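Zinc finger (CCCH type) motif-containing protein (Toxoplasma gondii, PDB 7NG2) probably reads N6-methyladenosine marks on messenger RNA through the YTH domain seen here, part of a longer zinc-finger protein linked to cleavage and polyadenylation. Local coordinates at residues Cys144-Met147 against Ser148-Pro151; Pro119-Asp122 against Asp123-Leu126. One frame throughout, in Å; residues are numbered along the deposited sequence.

Contact 1 (Cys144-Met147 against Ser148-Pro151)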
loop_
_atom_site.group_PDB
_atom_site.type_symbol
_atom_site.label_atom_id
_atom_site.label_comp_id
_atom_site.label_asym_id
_atom_site.label_seq_id
_atom_site.Cartn_x
_atom_site.Cartn_y
_atom_site.Cartn_z
ATOM N N CYS A 144 3.037 9.718 -3.341
ATOM C CA CYS A 144 4.286 8.971 -3.272
ATOM C C CYS A 144 5.485 9.922 -3.374
ATOM O O CYS A 144 6.476 9.757 -2.657
ATOM C CB CYS A 144 4.292 7.920 -4.382
ATOM S SG CYS A 144 3.189 6.531 -4.025
ATOM N N THR A 145 5.384 10.963 -4.214
ATOM C CA THR A 145 6.444 11.974 -4.283
ATOM C C THR A 145 6.622 12.679 -2.943
ATOM O O THR A 145 7.743 12.801 -2.430
ATOM C CB THR A 145 6.142 12.990 -5.385
ATOM O OG1 THR A 145 6.195 12.334 -6.655
ATOM C CG2 THR A 145 7.168 14.138 -5.353
ATOM N N TRP A 146 5.518 13.139 -2.351
ATOM C CA TRP A 146 5.614 13.850 -1.079
ATOM C C TRP A 146 6.156 12.949 0.029
ATOM O O TRP A 146 6.965 13.391 0.854
ATOM C CB TRP A 146 4.265 14.460 -0.704
ATOM C CG TRP A 146 3.866 15.566 -1.633
ATOM C CD1 TRP A 146 4.697 16.482 -2.239
ATOM C CD2 TRP A 146 2.539 15.885 -2.069
ATOM N NE1 TRP A 146 3.961 17.345 -3.019
ATOM C CE2 TRP A 146 2.636 16.998 -2.933
ATOM C CE3 TRP A 146 1.276 15.332 -1.820
ATOM C CZ2 TRP A 146 1.522 17.571 -3.539
ATOM C CZ3 TRP A 146 0.170 15.906 -2.426
ATOM C CH2 TRP A 146 0.301 17.010 -3.277
ATOM N N MET A 147 5.740 11.676 0.054
ATOM C CA MET A 147 6.313 10.738 1.020
ATOM C C MET A 147 7.805 10.551 0.778
ATOM O O MET A 147 8.605 10.551 1.725
ATOM C CB MET A 147 5.596 9.385 0.957
ATOM C CG MET A 147 4.229 9.381 1.613
ATOM S SD MET A 147 3.588 7.717 1.892
ATOM C CE MET A 147 2.355 7.583 0.624
ATOM N N SER A 148 8.199 10.378 -0.485
ATOM C CA SER A 148 9.604 10.132 -0.783
ATOM C C SER A 148 10.486 11.292 -0.343
ATOM O O SER A 148 11.634 11.072 0.062
ATOM C CB SER A 148 9.786 9.842 -2.269
ATOM O OG SER A 148 9.151 8.631 -2.613
ATOM N N GLN A 149 9.957 12.528 -0.381
ATOM C CA GLN A 149 10.737 13.707 0.006
ATOM C C GLN A 149 10.958 13.802 1.509
ATOM O O GLN A 149 11.876 14.508 1.943
ATOM C CB GLN A 149 10.037 14.992 -0.441
ATOM C CG GLN A 149 9.915 15.094 -1.924
ATOM C CD GLN A 149 9.124 16.297 -2.370
ATOM O OE1 GLN A 149 8.470 16.978 -1.573
ATOM N NE2 GLN A 149 9.182 16.569 -3.653
ATOM N N ARG A 150 10.123 13.140 2.306
ATOM C CA ARG A 150 10.264 13.168 3.748
ATOM C C ARG A 150 11.516 12.398 4.150
ATOM O O ARG A 150 12.002 11.548 3.396
ATOM C CB ARG A 150 9.052 12.496 4.395
ATOM C CG ARG A 150 7.749 13.259 4.237
ATOM C CD ARG A 150 7.761 14.516 5.079
ATOM N NE ARG A 150 6.656 15.407 4.747
ATOM C CZ ARG A 150 5.625 15.647 5.549
ATOM N NH1 ARG A 150 5.551 15.059 6.738
ATOM N NH2 ARG A 150 4.668 16.480 5.162
ATOM N N PRO A 151 12.054 12.662 5.340
ATOM C CA PRO A 151 13.142 11.818 5.844
ATOM C C PRO A 151 12.678 10.376 5.964
ATOM O O PRO A 151 11.522 10.094 6.290
ATOM C CB PRO A 151 13.460 12.419 7.219
ATOM C CG PRO A 151 12.905 13.802 7.182
ATOM C CD PRO A 151 11.716 13.752 6.271
HETATM O O HOH W 1 6.866 15.998 1.648
#

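Contact 2 (Pro119-Asp122 against Asp123-Leu126)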
loop_
_atom_site.group_PDB
_atom_site.type_symbol
_atom_site.label_atom_id
_atom_site.label_comp_id
_atom_site.label_asym_id
_atom_site.label_seq_id
_atom_site.Cartn_x
_atom_site.Cartn_y
_atom_site.Cartn_z
ATOM N N PRO A 119 -11.714 11.765 -5.878
ATOM C CA PRO A 119 -12.871 11.683 -6.782
ATOM C C PRO A 119 -13.263 10.268 -7.136
ATOM O O PRO A 119 -14.370 10.059 -7.647
ATOM C CB PRO A 119 -12.405 12.454 -8.025
ATOM C CG PRO A 119 -10.925 12.309 -8.009
ATOM C CD PRO A 119 -10.528 12.325 -6.548
ATOM N N TRP A 120 -12.394 9.294 -6.886
ATOM C CA TRP A 120 -12.713 7.893 -7.104
ATOM C C TRP A 120 -13.353 7.253 -5.883
ATOM O O TRP A 120 -13.749 6.086 -5.946
ATOM C CB TRP A 120 -11.450 7.127 -7.504
ATOM C CG TRP A 120 -10.922 7.486 -8.861
ATOM C CD1 TRP A 120 -11.320 8.521 -9.661
ATOM C CD2 TRP A 120 -9.894 6.799 -9.578
ATOM N NE1 TRP A 120 -10.600 8.517 -10.833
ATOM C CE2 TRP A 120 -9.719 7.467 -10.806
ATOM C CE3 TRP A 120 -9.107 5.680 -9.300
ATOM C CZ2 TRP A 120 -8.789 7.046 -11.758
ATOM C CZ3 TRP A 120 -8.179 5.267 -10.240
ATOM C CH2 TRP A 120 -8.025 5.950 -11.453
ATOM N N ASN A 121 -13.465 7.995 -4.784
ATOM C CA ASN A 121 -14.100 7.544 -3.550
ATOM C C ASN A 121 -15.125 8.571 -3.086
ATOM O O ASN A 121 -15.111 9.036 -1.944
ATOM C CB ASN A 121 -13.058 7.270 -2.469
ATOM C CG ASN A 121 -13.646 6.588 -1.255
ATOM O OD1 ASN A 121 -14.555 5.766 -1.370
ATOM N ND2 ASN A 121 -13.142 6.937 -0.080
ATOM N N ASP A 122 -16.023 8.953 -3.998
ATOM C CA ASP A 122 -17.150 9.839 -3.698
ATOM C C ASP A 122 -16.713 11.217 -3.208
ATOM O O ASP A 122 -17.433 11.865 -2.445
ATOM C CB ASP A 122 -18.145 9.205 -2.721
ATOM C CG ASP A 122 -18.888 8.037 -3.327
ATOM O OD1 ASP A 122 -19.333 8.158 -4.487
ATOM O OD2 ASP A 122 -19.028 7.003 -2.642
ATOM N N ASP A 123 -15.543 11.681 -3.647
ATOM C CA ASP A 123 -15.004 12.976 -3.226
ATOM C C ASP A 123 -14.822 13.054 -1.713
ATOM O O ASP A 123 -14.906 14.130 -1.121
ATOM C CB ASP A 123 -15.845 14.147 -3.746
ATOM C CG ASP A 123 -16.029 14.102 -5.241
ATOM O OD1 ASP A 123 -15.007 14.111 -5.957
ATOM O OD2 ASP A 123 -17.191 14.052 -5.699
ATOM N N LEU A 124 -14.576 11.913 -1.082
ATOM C CA LEU A 124 -14.409 11.871 0.359
ATOM C C LEU A 124 -12.992 12.298 0.732
ATOM O O LEU A 124 -12.064 12.159 -0.072
ATOM C CB LEU A 124 -14.651 10.454 0.868
ATOM C CG LEU A 124 -16.113 10.033 0.999
ATOM C CD1 LEU A 124 -16.208 8.550 1.316
ATOM C CD2 LEU A 124 -16.816 10.860 2.066
ATOM N N PRO A 125 -12.805 12.826 1.941
ATOM C CA PRO A 125 -11.454 13.173 2.387
ATOM C C PRO A 125 -10.563 11.942 2.386
ATOM O O PRO A 125 -11.018 10.822 2.620
ATOM C CB PRO A 125 -11.669 13.694 3.814
ATOM C CG PRO A 125 -13.109 14.082 3.870
ATOM C CD PRO A 125 -13.820 13.132 2.964
ATOM N N LEU A 126 -9.280 12.170 2.108
ATOM C CA LEU A 126 -8.303 11.089 2.096
ATOM C C LEU A 126 -8.324 10.303 3.399
ATOM O O LEU A 126 -8.147 9.078 3.398
ATOM C CB LEU A 126 -6.926 11.709 1.900
ATOM C CG LEU A 126 -5.819 10.901 1.252
ATOM C CD1 LEU A 126 -6.298 10.181 -0.005
ATOM C CD2 LEU A 126 -4.700 11.861 0.934
HETATM O O HOH W 2 -16.908 11.467 -7.395
HETATM O O HOH W 3 -11.293 9.456 0.314
#

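Contact 1 (Cys144-Met147 against Ser148-Pro151)
S148 and C144, one helical turn apart, meet at a single carbonyl oxygen at the C-terminal end of helix 137-149. C144 O accepts the regular helical bond from S148 N (2.8 Å) and, in the conformer described, one of two modelled for this serine, a second from the hydroxyl S148 OG at 2.9 Å. In that conformer OG stands anti to its own carbonyl carbon (chi1 -66°), folded back along the helix, and the two donors reach C144 O from opposite faces of its carbonyl plane. Q149 N bonds to T145 O at 3.0 Å. At R150 the i-to-i+4 pattern gives way to i-to-i+3, as is common where a helix ends: its N bonds M147 O at 3.1 Å. W146 O, which receives just weak bonds from the backbone of Q149 and R150, also takes a bond from a water (2.7 Å) that in turn accepts from R150 NE, bridging the last turn; the arginine chain is bent at chi2, which brings NE back beside that water.

Van der Waals contacts centre on Q149. Its amide nitrogen NE2 lies 3.6 Å from the methyl CG2 of T145, while Q149 OE1 sits in plane at the edge of the W146 ring, 3.9 Å from CD1; ring and amide planes are 67° apart.

M147 turns inward onto F68 and F71 of strand 67-74, L59 of strand 55-62, and C106 and I108 of strand 98-109, packing the helix against the mixed sheet of this YTH domain. Beyond the helix end, R150 forms a salt bridge with E112, and K104 of strand 98-109 bonds the carbonyls of S148 and R150.

Contact 2 (Pro119-Asp122 against Asp123-Leu126)
D123 reaches back to P119 across the loop between strands 117-118 and 124-125. The carboxylate oxygen D123 OD1 lies 3.3 Å from P119 CA, and the other oxygen, OD2, accepts a bond from a water that also donates to P119 O, so one water ties the two together. D122 and D123 both have positive phi (61° and 59°), the backbone conformation that makes N121 to L124 a type I' beta turn.

L124 follows, and its N closes that turn on N121 O at 3.1 Å. The leucine side chain returns over the same residue: L124 CG is 3.3 Å from N121 O, and the methyl L124 CD1 is 3.7 Å from N121 ND2. N121 CG stands anti to its backbone N (chi1 -171°), which swings the amide across the leucine side chain.

P125 joins through a second water, which accepts from N121 ND2 at 3.1 Å and donates to P125 O.

The turn links strands 117-118 and 124-125 as a two-stranded antiparallel hairpin, with backbone bonds between L124 and N118 and between L126 and V116. L126 then leads inward to L143 of helix 137-149, and W120 touches P136, just before that helix, and P137, its first residue.

How the contacts relate
Both contacts are local, one at a chain reversal and the other at a helix end, and in each a water bridges the two segments. Contact 2 comes first along the chain, in the small hairpin of strands 117-118 and 124-125; contact 1 follows after strand 134-135, at the far end of helix 137-149. Their centres are about 22 Å apart and their nearest atoms about 7 Å, without touching. Helix 137-149 connects them: W120 and L126 of contact 2 pack on it, at P137 and L143, whereas contact 1 spans its C-terminal end and the residues just beyond. The helix thus joins the peripheral hairpin to the mixed sheet within one YTH domain.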